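Local coordinates for choline dehydrogenase and related flavoproteins (Aspergillus oryzae, PDB 3Q9T), which acts as formate oxidase, a flavoenzyme of the glucose-methanol-choline oxidoreductase family that carries 8-formyl-FAD at its catalytic site, at residues D123-V126 with P127-R130; D164-A167 with P168-E171; N172-K175 with A176-M180; Y364-D368 with A369-K373; G562-C565 with A566-K570. One frame throughout, in Å; residues are numbered along the deposited sequence.

All five contacts are local, each joining neighbouring turns of one helix, a helix and its lead-in, or two short helices at a bend, and their chemistry follows their place in the fold. Contact 5 is the buried one, on helix 555-572 close to the flavin cofactor; contact 1, partly buried, lies on helix 122-131 and touches it, Tyr128 OH standing 2.6 Å from Asp567 OD2 in a probable hydrogen bond. Contacts 2 and 3 share helix 167-179, the first at its start and the second at its end, away from the annotated sites. Contact 4, likewise remote, meets contact 3 where Met180 packs on Tyr364. A proline kinks contact 1; water and an aspartate cap mark the helix starts of contacts 2 and 4; regular backbone bonding fills contacts 3 and 5.

Contact 1: D123-V126 with P127-R130; sequences DPLV and PYLR
Helix 122-131 of the GMC oxidoreductase fold has a proline in its middle, and the contact spans the kink there. Pro127 has no N-H to give to the preceding turn, and its ring fits closely against the chain before it, Val126 CB lying 3.3 Å from Pro127 CD. Across the kink, Leu129 N donates to Leu125 O at 2.8 Å, N-H...O angle 151°. On one flank Val126 and Arg130 run side by side in the same direction. Val126 CG1, anti to its own backbone N (chi1 161°), sits over the centre of one guanidinium face, 3.5 Å from Arg130 CZ. On another, Leu125 and Tyr128 cross at about a right angle, with Leu125 CD2 4.1 Å from Tyr128 CD2. The polar ends reach further: Arg130 forms a salt bridge with Asp190, and Tyr128 OH has Asp567 as its partner. The valine methyl thus gives the flat cation an apolar bed while its NH2 remains engaged by a carboxylate.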
loop_
_atom_site.group_PDB
_atom_site.type_symbol
_atom_site.label_atom_id
_atom_site.label_comp_id
_atom_site.label_asym_id
_atom_site.label_seq_id
_atom_site.Cartn_x
_atom_site.Cartn_y
_atom_site.Cartn_z
ATOM N N ASP A 123 -14.362 -38.142 5.798
ATOM C CA ASP A 123 -15.179 -38.971 6.699
ATOM C C ASP A 123 -14.705 -38.974 8.165
ATOM O O ASP A 123 -15.486 -38.663 9.072
ATOM C CB ASP A 123 -15.325 -40.397 6.155
ATOM C CG ASP A 123 -16.039 -40.431 4.806
ATOM O OD1 ASP A 123 -17.019 -39.676 4.639
ATOM O OD2 ASP A 123 -15.612 -41.196 3.915
ATOM N N PRO A 124 -13.427 -39.310 8.404
ATOM C CA PRO A 124 -12.918 -39.266 9.783
ATOM C C PRO A 124 -13.066 -37.896 10.442
ATOM O O PRO A 124 -13.243 -37.840 11.643
ATOM C CB PRO A 124 -11.441 -39.622 9.623
ATOM C CG PRO A 124 -11.385 -40.405 8.358
ATOM C CD PRO A 124 -12.407 -39.790 7.457
ATOM N N LEU A 125 -13.017 -36.814 9.674
ATOM C CA LEU A 125 -13.098 -35.469 10.245
ATOM C C LEU A 125 -14.533 -34.963 10.494
ATOM O O LEU A 125 -14.759 -34.097 11.350
ATOM C CB LEU A 125 -12.328 -34.477 9.362
ATOM C CG LEU A 125 -10.807 -34.581 9.458
ATOM C CD1 LEU A 125 -10.138 -33.538 8.586
ATOM C CD2 LEU A 125 -10.383 -34.387 10.909
ATOM N N VAL A 126 -15.503 -35.496 9.752
ATOM C CA VAL A 126 -16.904 -35.117 9.957
ATOM C C VAL A 126 -17.329 -34.939 11.419
ATOM O O VAL A 126 -17.923 -33.922 11.764
ATOM C CB VAL A 126 -17.883 -36.084 9.258
ATOM C CG1 VAL A 126 -19.298 -35.955 9.860
ATOM C CG2 VAL A 126 -17.906 -35.810 7.770
ATOM N N PRO A 127 -17.054 -35.935 12.275
ATOM C CA PRO A 127 -17.454 -35.782 13.680
ATOM C C PRO A 127 -16.754 -34.607 14.343
ATOM O O PRO A 127 -17.374 -33.885 15.123
ATOM C CB PRO A 127 -17.031 -37.109 14.332
ATOM C CG PRO A 127 -16.129 -37.771 13.349
ATOM C CD PRO A 127 -16.489 -37.265 11.995
ATOM N N TYR A 128 -15.482 -34.406 14.022
ATOM C CA TYR A 128 -14.755 -33.263 14.558
ATOM C C TYR A 128 -15.295 -31.930 14.026
ATOM O O TYR A 128 -15.255 -30.923 14.737
ATOM C CB TYR A 128 -13.237 -33.419 14.336
ATOM C CG TYR A 128 -12.654 -34.593 15.102
ATOM C CD1 TYR A 128 -12.756 -34.662 16.490
ATOM C CD2 TYR A 128 -12.023 -35.643 14.439
ATOM C CE1 TYR A 128 -12.246 -35.753 17.200
ATOM C CE2 TYR A 128 -11.511 -36.741 15.142
ATOM C CZ TYR A 128 -11.626 -36.786 16.517
ATOM O OH TYR A 128 -11.101 -37.859 17.207
ATOM N N LEU A 129 -15.819 -31.929 12.794
ATOM C CA LEU A 129 -16.483 -30.740 12.231
ATOM C C LEU A 129 -17.814 -30.432 12.940
ATOM O O LEU A 129 -18.364 -29.339 12.818
ATOM C CB LEU A 129 -16.715 -30.901 10.720
ATOM C CG LEU A 129 -15.464 -30.801 9.848
ATOM C CD1 LEU A 129 -15.659 -31.445 8.485
ATOM C CD2 LEU A 129 -15.004 -29.331 9.722
ATOM N N ARG A 130 -18.334 -31.401 13.685
ATOM C CA ARG A 130 -19.640 -31.236 14.303
ATOM C C ARG A 130 -19.582 -31.181 15.831
ATOM O O ARG A 130 -20.489 -30.659 16.481
ATOM C CB ARG A 130 -20.558 -32.348 13.814
ATOM C CG ARG A 130 -20.728 -32.287 12.303
ATOM C CD ARG A 130 -21.474 -33.480 11.724
ATOM N NE ARG A 130 -21.642 -33.317 10.283
ATOM C CZ ARG A 130 -22.309 -34.161 9.510
ATOM N NH1 ARG A 130 -22.882 -35.245 10.043
ATOM N NH2 ARG A 130 -22.404 -33.918 8.207
#

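Contact 2: D164-A167 with P168-E171; sequences DEMA and PFRE
The chain passes from an irregular approach into helix 167-179, where Arg170 N donates to Met166 O at 2.8 Å in an almost straight bond (170°) and Glu171 N donates to Ala167 O at 2.8 Å. A water joins the backbone one step earlier, giving a hydrogen to Glu165 O and taking one from Phe169 N at 2.8 Å. Met166 and Phe169 form a Met-aromatic contact: the sulfur SD of Met166 stands 4.9 Å from the ring centroid of Phe169, 33° off the normal, so it approaches obliquely. Met166 O lies at the edge of the same ring. Arg170 folds back over the turn before it. A bend at chi3 (-65°) brings its guanidinium above the backbone, with Arg170 NH2 3.4 Å from Ala167 CA and Arg170 NH1 3.6 Å from Met166 CB. A second water, in the guanidinium plane, donates to Asp164 OD2 and accepts a weak bond from Arg170 NH2. Arg170 NH1 has firmer partners in a salt bridge to Glu354 of strand 353-358 and a bond to Ile163 O. The cation is therefore gripped through NH1, while Asp164 is linked to it through a single water, weakly bonded to NH2, probably a modest electrostatic addition.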
loop_
_atom_site.group_PDB
_atom_site.type_symbol
_atom_site.label_atom_id
_atom_site.label_comp_id
_atom_site.label_asym_id
_atom_site.label_seq_id
_atom_site.Cartn_x
_atom_site.Cartn_y
_atom_site.Cartn_z
ATOM N N ASP A 164 -36.958 -9.995 9.437
ATOM C CA ASP A 164 -38.251 -9.927 8.723
ATOM C C ASP A 164 -38.273 -8.968 7.518
ATOM O O ASP A 164 -38.717 -9.335 6.431
ATOM C CB ASP A 164 -39.403 -9.600 9.682
ATOM C CG ASP A 164 -39.778 -10.784 10.566
ATOM O OD1 ASP A 164 -40.370 -10.572 11.648
ATOM O OD2 ASP A 164 -39.474 -11.937 10.179
ATOM N N GLU A 165 -37.793 -7.748 7.730
ATOM C CA GLU A 165 -37.739 -6.731 6.690
ATOM C C GLU A 165 -36.920 -7.159 5.471
ATOM O O GLU A 165 -37.123 -6.646 4.372
ATOM C CB GLU A 165 -37.163 -5.452 7.277
ATOM C CG GLU A 165 -36.968 -4.331 6.280
ATOM C CD GLU A 165 -36.532 -3.036 6.948
ATOM O OE1 GLU A 165 -36.209 -3.072 8.159
ATOM O OE2 GLU A 165 -36.518 -1.986 6.265
ATOM N N MET A 166 -36.009 -8.109 5.652
ATOM C CA MET A 166 -35.183 -8.584 4.538
ATOM C C MET A 166 -35.788 -9.739 3.736
ATOM O O MET A 166 -35.170 -10.212 2.776
ATOM C CB MET A 166 -33.782 -8.985 5.020
ATOM C CG MET A 166 -32.887 -7.814 5.398
ATOM S SD MET A 166 -32.648 -6.584 4.094
ATOM C CE MET A 166 -33.809 -5.307 4.616
ATOM N N ALA A 167 -36.977 -10.199 4.126
ATOM C CA ALA A 167 -37.644 -11.279 3.387
ATOM C C ALA A 167 -37.811 -11.007 1.875
ATOM O O ALA A 167 -37.493 -11.872 1.053
ATOM C CB ALA A 167 -39.001 -11.654 4.047
ATOM N N PRO A 168 -38.315 -9.816 1.503
ATOM C CA PRO A 168 -38.395 -9.440 0.078
ATOM C C PRO A 168 -37.033 -9.494 -0.640
ATOM O O PRO A 168 -36.937 -9.925 -1.795
ATOM C CB PRO A 168 -38.906 -8.000 0.129
ATOM C CG PRO A 168 -39.712 -7.937 1.396
ATOM C CD PRO A 168 -38.931 -8.795 2.375
ATOM N N PHE A 169 -35.989 -9.060 0.056
ATOM C CA PHE A 169 -34.618 -9.158 -0.444
ATOM C C PHE A 169 -34.242 -10.622 -0.681
ATOM O O PHE A 169 -33.853 -11.010 -1.790
ATOM C CB PHE A 169 -33.678 -8.472 0.556
ATOM C CG PHE A 169 -32.223 -8.787 0.363
ATOM C CD1 PHE A 169 -31.655 -9.895 0.972
ATOM C CD2 PHE A 169 -31.408 -7.947 -0.392
ATOM C CE1 PHE A 169 -30.303 -10.180 0.808
ATOM C CE2 PHE A 169 -30.050 -8.228 -0.552
ATOM C CZ PHE A 169 -29.499 -9.337 0.056
ATOM N N ARG A 170 -34.403 -11.459 0.341
ATOM C CA ARG A 170 -34.097 -12.882 0.170
ATOM C C ARG A 170 -34.879 -13.517 -0.977
ATOM O O ARG A 170 -34.341 -14.343 -1.738
ATOM C CB ARG A 170 -34.329 -13.662 1.467
ATOM C CG ARG A 170 -33.480 -13.164 2.643
ATOM C CD ARG A 170 -33.564 -14.136 3.807
ATOM N NE ARG A 170 -34.909 -14.217 4.358
ATOM C CZ ARG A 170 -35.389 -13.384 5.277
ATOM N NH1 ARG A 170 -34.635 -12.399 5.760
ATOM N NH2 ARG A 170 -36.629 -13.537 5.715
ATOM N N GLU A 171 -36.149 -13.142 -1.099
ATOM C CA GLU A 171 -37.020 -13.739 -2.117
ATOM C C GLU A 171 -36.565 -13.354 -3.531
ATOM O O GLU A 171 -36.497 -14.200 -4.423
ATOM C CB GLU A 171 -38.482 -13.350 -1.873
ATOM C CG GLU A 171 -39.228 -12.882 -3.120
ATOM C CD GLU A 171 -40.263 -13.886 -3.614
ATOM O OE1 GLU A 171 -39.942 -15.095 -3.696
ATOM O OE2 GLU A 171 -41.399 -13.461 -3.921
HETATM O O HOH W 1 -38.767 -13.225 7.708
HETATM O O HOH W 2 -36.253 -6.712 1.633
#

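Contact 3: N172-K175 with A176-M180; sequences NLTK and AWKSM
Lys178 lays its aliphatic part along Thr174, one helical turn earlier, the two side chains running side by side in the same direction. The touching atoms are Thr174 CG2 and Lys178 CD, 4.0 Å apart, and Lys178 CG also passes 3.5 Å from Thr174 O. Thr174 turns its methyl to this side with CG2 anti to the backbone N, while the hydroxyl, chi1 -66°, bonds back to Arg170 O. Beneath, the backbone is regular. Lys178 N donates to Thr174 O at 3.0 Å in a nearly straight bond (175°), and Ala176 N, Trp177 N and Ser179 N also donate, less straight, to Asn172 O, Leu173 O and Lys175 O. Toward the end of the helix Ser179 OG donates to Ala176 O at 2.6 Å, a carbonyl that also receives a weak bond from Met180 N, and OG is also hydrogen-bonded to Glu475 N. Ala176 and Trp177 pack on Leu470 of helix 454-473, and Trp177 NE1 bonds to Pro183 O. This is an amphipathic alpha-helix in its last turns, one side set against a neighbouring helix and Lys178 on the exposed side.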
loop_
_atom_site.group_PDB
_atom_site.type_symbol
_atom_site.label_atom_id
_atom_site.label_comp_id
_atom_site.label_asym_id
_atom_site.label_seq_id
_atom_site.Cartn_x
_atom_site.Cartn_y
_atom_site.Cartn_z
ATOM N N ASN A 172 -36.220 -12.085 -3.726
ATOM C CA ASN A 172 -35.677 -11.641 -5.014
ATOM C C ASN A 172 -34.311 -12.238 -5.391
ATOM O O ASN A 172 -34.087 -12.592 -6.552
ATOM C CB ASN A 172 -35.640 -10.129 -5.081
ATOM C CG ASN A 172 -37.005 -9.537 -5.387
ATOM O OD1 ASN A 172 -37.433 -9.500 -6.539
ATOM N ND2 ASN A 172 -37.699 -9.084 -4.351
ATOM N N LEU A 173 -33.430 -12.375 -4.399
ATOM C CA LEU A 173 -32.103 -12.940 -4.600
ATOM C C LEU A 173 -32.246 -14.392 -4.997
ATOM O O LEU A 173 -31.529 -14.887 -5.866
ATOM C CB LEU A 173 -31.268 -12.820 -3.309
ATOM C CG LEU A 173 -29.822 -13.353 -3.303
ATOM C CD1 LEU A 173 -29.046 -12.861 -4.517
ATOM C CD2 LEU A 173 -29.056 -13.016 -1.989
ATOM N N THR A 174 -33.186 -15.074 -4.349
ATOM C CA THR A 174 -33.433 -16.477 -4.633
ATOM C C THR A 174 -33.932 -16.642 -6.070
ATOM O O THR A 174 -33.418 -17.475 -6.835
ATOM C CB THR A 174 -34.419 -17.104 -3.612
ATOM O OG1 THR A 174 -33.807 -17.124 -2.313
ATOM C CG2 THR A 174 -34.788 -18.532 -4.023
ATOM N N LYS A 175 -34.911 -15.821 -6.436
ATOM C CA LYS A 175 -35.460 -15.824 -7.795
ATOM C C LYS A 175 -34.345 -15.568 -8.820
ATOM O O LYS A 175 -34.230 -16.267 -9.836
ATOM C CB LYS A 175 -36.531 -14.736 -7.908
ATOM C CG LYS A 175 -37.799 -15.132 -8.638
ATOM C CD LYS A 175 -38.773 -13.947 -8.752
ATOM C CE LYS A 175 -39.428 -13.606 -7.422
ATOM N NZ LYS A 175 -40.197 -12.327 -7.472
ATOM N N ALA A 176 -33.519 -14.561 -8.536
ATOM C CA ALA A 176 -32.437 -14.189 -9.436
ATOM C C ALA A 176 -31.495 -15.370 -9.650
ATOM O O ALA A 176 -31.173 -15.721 -10.783
ATOM C CB ALA A 176 -31.679 -12.987 -8.873
ATOM N N TRP A 177 -31.090 -15.992 -8.542
ATOM C CA TRP A 177 -30.175 -17.127 -8.561
ATOM C C TRP A 177 -30.687 -18.273 -9.426
ATOM O O TRP A 177 -29.963 -18.807 -10.277
ATOM C CB TRP A 177 -29.922 -17.626 -7.126
ATOM C CG TRP A 177 -28.802 -18.620 -7.013
ATOM C CD1 TRP A 177 -28.901 -19.979 -7.064
ATOM C CD2 TRP A 177 -27.407 -18.324 -6.848
ATOM N NE1 TRP A 177 -27.660 -20.548 -6.939
ATOM C CE2 TRP A 177 -26.725 -19.556 -6.800
ATOM C CE3 TRP A 177 -26.675 -17.139 -6.724
ATOM C CZ2 TRP A 177 -25.339 -19.639 -6.645
ATOM C CZ3 TRP A 177 -25.296 -17.218 -6.565
ATOM C CH2 TRP A 177 -24.641 -18.459 -6.525
ATOM N N LYS A 178 -31.927 -18.675 -9.185
ATOM C CA LYS A 178 -32.542 -19.742 -9.983
ATOM C C LYS A 178 -32.688 -19.329 -11.450
ATOM O O LYS A 178 -32.533 -20.157 -12.355
ATOM C CB LYS A 178 -33.897 -20.153 -9.398
ATOM C CG LYS A 178 -33.801 -20.778 -8.010
ATOM C CD LYS A 178 -35.153 -20.791 -7.313
ATOM C CE LYS A 178 -36.161 -21.636 -8.079
ATOM N NZ LYS A 178 -35.741 -23.064 -8.171
ATOM N N SER A 179 -32.952 -18.052 -11.693
ATOM C CA SER A 179 -33.087 -17.577 -13.078
ATOM C C SER A 179 -31.780 -17.711 -13.865
ATOM O O SER A 179 -31.793 -17.802 -15.095
ATOM C CB SER A 179 -33.579 -16.126 -13.126
ATOM O OG SER A 179 -32.522 -15.213 -12.901
ATOM N N MET A 180 -30.658 -17.734 -13.152
ATOM C CA MET A 180 -29.365 -17.939 -13.785
ATOM C C MET A 180 -29.107 -19.429 -14.062
ATOM O O MET A 180 -28.124 -19.786 -14.694
ATOM C CB MET A 180 -28.247 -17.367 -12.904
ATOM C CG MET A 180 -28.358 -15.877 -12.635
ATOM S SD MET A 180 -28.150 -14.911 -14.146
ATOM C CE MET A 180 -26.445 -15.251 -14.515
#

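Contact 4: Y364-D368 with A369-K373; sequences YLEKD and AEYRK
The Tyr371 ring carries Leu365 on one face and has Glu366 OE2 at its edge. Leu365 CB stands over the ring centre in a CH-pi contact, 3.6 Å from the Tyr371 centroid and 8° off the normal; Leu365 CG adds a 3.6 Å approach to Tyr371 CE2. The carboxylate of Glu366 is turned 86° to the ring plane. The second flat group, the Arg372 guanidinium, has Ala369 CA over one face and, almost exactly in its plane, Glu366 O, which accepts from Arg372 NH1 at 2.8 Å. A bend at chi3 (-50°) swings NH1 back to that carbonyl. Asp368 is the N-cap of helix 369-377: its OD2 takes the Tyr371 N-H at 2.8 Å through the anti lone pair, while Arg372 N donates to Asp368 O at 3.0 Å. The corner thus joins helix 362-365, through a type I turn, to helix 369-377. Asp368 OD1 extends it to helix 454-473 by a salt bridge with Arg461, and Tyr371 OH bonds to Asp382 in a loop.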
loop_
_atom_site.group_PDB
_atom_site.type_symbol
_atom_site.label_atom_id
_atom_site.label_comp_id
_atom_site.label_asym_id
_atom_site.label_seq_id
_atom_site.Cartn_x
_atom_site.Cartn_y
_atom_site.Cartn_z
ATOM N N TYR A 364 -17.871 -19.034 -17.618
ATOM C CA TYR A 364 -17.217 -17.730 -17.705
ATOM C C TYR A 364 -15.734 -17.926 -17.963
ATOM O O TYR A 364 -15.131 -17.217 -18.771
ATOM C CB TYR A 364 -17.400 -16.930 -16.428
ATOM C CG TYR A 364 -18.806 -16.471 -16.188
ATOM C CD1 TYR A 364 -19.784 -17.358 -15.743
ATOM C CD2 TYR A 364 -19.163 -15.143 -16.396
ATOM C CE1 TYR A 364 -21.077 -16.932 -15.518
ATOM C CE2 TYR A 364 -20.452 -14.708 -16.169
ATOM C CZ TYR A 364 -21.399 -15.599 -15.724
ATOM O OH TYR A 364 -22.678 -15.153 -15.518
ATOM N N LEU A 365 -15.147 -18.885 -17.258
ATOM C CA LEU A 365 -13.726 -19.155 -17.388
ATOM C C LEU A 365 -13.425 -19.528 -18.842
ATOM O O LEU A 365 -12.458 -19.035 -19.430
ATOM C CB LEU A 365 -13.301 -20.277 -16.432
ATOM C CG LEU A 365 -12.599 -20.030 -15.078
ATOM C CD1 LEU A 365 -12.478 -18.592 -14.645
ATOM C CD2 LEU A 365 -13.247 -20.862 -13.982
ATOM N N GLU A 366 -14.279 -20.369 -19.423
ATOM C CA GLU A 366 -14.060 -20.914 -20.768
ATOM C C GLU A 366 -13.981 -19.835 -21.831
ATOM O O GLU A 366 -13.431 -20.058 -22.909
ATOM C CB GLU A 366 -15.162 -21.911 -21.155
ATOM C CG GLU A 366 -15.258 -23.144 -20.269
ATOM C CD GLU A 366 -14.139 -24.138 -20.501
ATOM O OE1 GLU A 366 -14.354 -25.348 -20.269
ATOM O OE2 GLU A 366 -13.042 -23.716 -20.911
ATOM N N LYS A 367 -14.528 -18.664 -21.532
ATOM C CA LYS A 367 -14.513 -17.563 -22.481
ATOM C C LYS A 367 -13.173 -16.835 -22.509
ATOM O O LYS A 367 -12.961 -15.964 -23.343
ATOM C CB LYS A 367 -15.636 -16.567 -22.171
ATOM C CG LYS A 367 -17.042 -17.120 -22.388
ATOM C CD LYS A 367 -18.084 -16.032 -22.201
ATOM C CE LYS A 367 -19.482 -16.617 -22.081
ATOM N NZ LYS A 367 -20.473 -15.572 -21.680
ATOM N N ASP A 368 -12.267 -17.172 -21.598
ATOM C CA ASP A 368 -10.986 -16.478 -21.568
ATOM C C ASP A 368 -9.915 -17.344 -22.226
ATOM O O ASP A 368 -9.659 -18.465 -21.780
ATOM C CB ASP A 368 -10.603 -16.129 -20.129
ATOM C CG ASP A 368 -9.268 -15.413 -20.035
ATOM O OD1 ASP A 368 -9.276 -14.160 -19.980
ATOM O OD2 ASP A 368 -8.216 -16.106 -20.013
ATOM N N ALA A 369 -9.299 -16.827 -23.285
ATOM C CA ALA A 369 -8.276 -17.587 -24.023
ATOM C C ALA A 369 -7.174 -18.115 -23.102
ATOM O O ALA A 369 -6.765 -19.267 -23.204
ATOM C CB ALA A 369 -7.668 -16.737 -25.137
ATOM N N GLU A 370 -6.690 -17.262 -22.205
ATOM C CA GLU A 370 -5.676 -17.688 -21.247
ATOM C C GLU A 370 -6.123 -18.849 -20.318
ATOM O O GLU A 370 -5.384 -19.814 -20.143
ATOM C CB GLU A 370 -5.130 -16.498 -20.455
ATOM C CG GLU A 370 -3.966 -16.886 -19.556
ATOM C CD GLU A 370 -3.395 -15.720 -18.765
ATOM O OE1 GLU A 370 -2.885 -15.969 -17.645
ATOM O OE2 GLU A 370 -3.453 -14.568 -19.257
ATOM N N TYR A 371 -7.317 -18.772 -19.732
ATOM C CA TYR A 371 -7.799 -19.905 -18.932
ATOM C C TYR A 371 -7.865 -21.176 -19.762
ATOM O O TYR A 371 -7.465 -22.244 -19.299
ATOM C CB TYR A 371 -9.173 -19.652 -18.287
ATOM C CG TYR A 371 -9.710 -20.889 -17.595
ATOM C CD1 TYR A 371 -10.486 -21.819 -18.281
ATOM C CD2 TYR A 371 -9.407 -21.152 -16.267
ATOM C CE1 TYR A 371 -10.976 -22.953 -17.662
ATOM C CE2 TYR A 371 -9.883 -22.291 -15.636
ATOM C CZ TYR A 371 -10.663 -23.186 -16.340
ATOM O OH TYR A 371 -11.128 -24.310 -15.715
ATOM N N ARG A 372 -8.377 -21.060 -20.983
ATOM C CA ARG A 372 -8.515 -22.221 -21.852
ATOM C C ARG A 372 -7.164 -22.895 -22.059
ATOM O O ARG A 372 -7.041 -24.114 -21.918
ATOM C CB ARG A 372 -9.136 -21.837 -23.212
ATOM C CG ARG A 372 -10.648 -21.668 -23.185
ATOM C CD ARG A 372 -11.279 -21.713 -24.592
ATOM N NE ARG A 372 -10.602 -20.829 -25.539
ATOM C CZ ARG A 372 -10.900 -19.549 -25.718
ATOM N NH1 ARG A 372 -11.870 -18.979 -25.017
ATOM N NH2 ARG A 372 -10.218 -18.835 -26.601
ATOM N N LYS A 373 -6.155 -22.098 -22.394
ATOM C CA LYS A 373 -4.789 -22.591 -22.567
ATOM C C LYS A 373 -4.211 -23.212 -21.278
ATOM O O LYS A 373 -3.559 -24.255 -21.315
ATOM C CB LYS A 373 -3.893 -21.445 -23.036
ATOM C CG LYS A 373 -2.451 -21.840 -23.251
ATOM C CD LYS A 373 -1.543 -20.622 -23.285
ATOM C CE LYS A 373 -1.935 -19.660 -24.391
ATOM N NZ LYS A 373 -1.365 -18.301 -24.127
#

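Contact 5: G562-C565 with A566-K570; sequences GEKC and ADMIK
Lys564 leaves helix 555-572 with its CG anti to the backbone N (chi1 -179°) and meets Met568, one turn on, at several points. Its CB leads out from the helix; CG lies 4.0 Å from Met568 CE; the extended chain brings CE to 3.9 Å from Met568 SD, and the bend at chi4 (47°) leaves NZ 3.7 Å from Met568 SD. The two side chains cross obliquely, and Met568 CG turns back to lie 3.3 Å from Lys564 O. The ammonium ends in a salt bridge with Glu119 and the lysine makes a cation-pi contact with Trp120. On another side of the helix Cys565 SG and Ile569 CD1 touch at 3.9 Å, among residues of helix 16-25. Between them runs an unbroken set of alpha-helical bonds: Met568 N to Lys564 O at 2.9 Å, Ile569 N to Cys565 O at 3.0 Å, with Ala566 and Asp567 bonded likewise to Gly562 and Glu563. Gly562, without a side chain, lies near Ala17 of the FAD site. The buried Glu563 carboxylate is bound by Arg24 (salt bridge) and Ser132 (hydrogen bond), both outside the two segments. Met568 thus packs against CG, CE and NZ of Lys564, while the Glu119 salt bridge and the Trp120 cation-pi contact probably offset the cost of burying the charge.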
loop_
_atom_site.group_PDB
_atom_site.type_symbol
_atom_site.label_atom_id
_atom_site.label_comp_id
_atom_site.label_asym_id
_atom_site.label_seq_id
_atom_site.Cartn_x
_atom_site.Cartn_y
_atom_site.Cartn_z
ATOM N N GLY A 562 -9.081 -28.170 16.640
ATOM C CA GLY A 562 -8.997 -28.184 18.084
ATOM C C GLY A 562 -9.629 -29.421 18.701
ATOM O O GLY A 562 -9.090 -29.972 19.657
ATOM N N GLU A 563 -10.763 -29.867 18.157
ATOM C CA GLU A 563 -11.474 -31.007 18.722
ATOM C C GLU A 563 -10.628 -32.259 18.522
ATOM O O GLU A 563 -10.456 -33.055 19.445
ATOM C CB GLU A 563 -12.862 -31.180 18.084
ATOM C CG GLU A 563 -13.855 -30.064 18.348
ATOM C CD GLU A 563 -14.528 -30.143 19.711
ATOM O OE1 GLU A 563 -14.048 -30.880 20.596
ATOM O OE2 GLU A 563 -15.556 -29.459 19.900
ATOM N N LYS A 564 -10.077 -32.416 17.324
ATOM C CA LYS A 564 -9.242 -33.572 17.033
ATOM C C LYS A 564 -7.982 -33.536 17.888
ATOM O O LYS A 564 -7.595 -34.539 18.479
ATOM C CB LYS A 564 -8.897 -33.655 15.543
ATOM C CG LYS A 564 -8.026 -34.873 15.162
ATOM C CD LYS A 564 -7.945 -35.058 13.640
ATOM C CE LYS A 564 -7.089 -36.253 13.238
ATOM N NZ LYS A 564 -7.423 -37.478 14.026
ATOM N N CYS A 565 -7.351 -32.374 17.974
ATOM C CA CYS A 565 -6.152 -32.250 18.788
ATOM C C CYS A 565 -6.376 -32.763 20.205
ATOM O O CYS A 565 -5.578 -33.540 20.722
ATOM C CB CYS A 565 -5.683 -30.796 18.863
ATOM S SG CYS A 565 -4.131 -30.638 19.768
ATOM N N ALA A 566 -7.452 -32.303 20.832
ATOM C CA ALA A 566 -7.799 -32.720 22.186
ATOM C C ALA A 566 -8.008 -34.247 22.262
ATOM O O ALA A 566 -7.475 -34.917 23.153
ATOM C CB ALA A 566 -9.052 -31.961 22.667
ATOM N N ASP A 567 -8.763 -34.796 21.316
ATOM C CA ASP A 567 -8.943 -36.244 21.248
ATOM C C ASP A 567 -7.599 -36.964 21.206
ATOM O O ASP A 567 -7.370 -37.884 21.987
ATOM C CB ASP A 567 -9.807 -36.654 20.049
ATOM C CG ASP A 567 -11.263 -36.934 20.436
ATOM O OD1 ASP A 567 -11.653 -36.581 21.574
ATOM O OD2 ASP A 567 -12.019 -37.489 19.592
ATOM N N MET A 568 -6.703 -36.534 20.314
ATOM C CA MET A 568 -5.389 -37.180 20.168
ATOM C C MET A 568 -4.514 -37.067 21.429
ATOM O O MET A 568 -3.770 -37.999 21.756
ATOM C CB MET A 568 -4.658 -36.662 18.931
ATOM C CG MET A 568 -5.432 -36.903 17.611
ATOM S SD MET A 568 -4.457 -36.569 16.124
ATOM C CE MET A 568 -4.230 -34.792 16.304
ATOM N N ILE A 569 -4.616 -35.944 22.142
ATOM C CA ILE A 569 -3.891 -35.780 23.404
ATOM C C ILE A 569 -4.457 -36.736 24.468
ATOM O O ILE A 569 -3.708 -37.376 25.205
ATOM C CB ILE A 569 -3.928 -34.323 23.906
ATOM C CG1 ILE A 569 -3.047 -33.437 23.023
ATOM C CG2 ILE A 569 -3.449 -34.218 25.360
ATOM C CD1 ILE A 569 -3.193 -31.963 23.325
ATOM N N LYS A 570 -5.778 -36.846 24.531
ATOM C CA LYS A 570 -6.416 -37.733 25.501
ATOM C C LYS A 570 -6.034 -39.182 25.258
ATOM O O LYS A 570 -5.833 -39.936 26.206
ATOM C CB LYS A 570 -7.934 -37.594 25.471
ATOM C CG LYS A 570 -8.452 -36.278 26.036
ATOM C CD LYS A 570 -9.980 -36.282 26.121
ATOM C CE LYS A 570 -10.512 -34.911 26.505
ATOM N NZ LYS A 570 -12.001 -34.872 26.503
#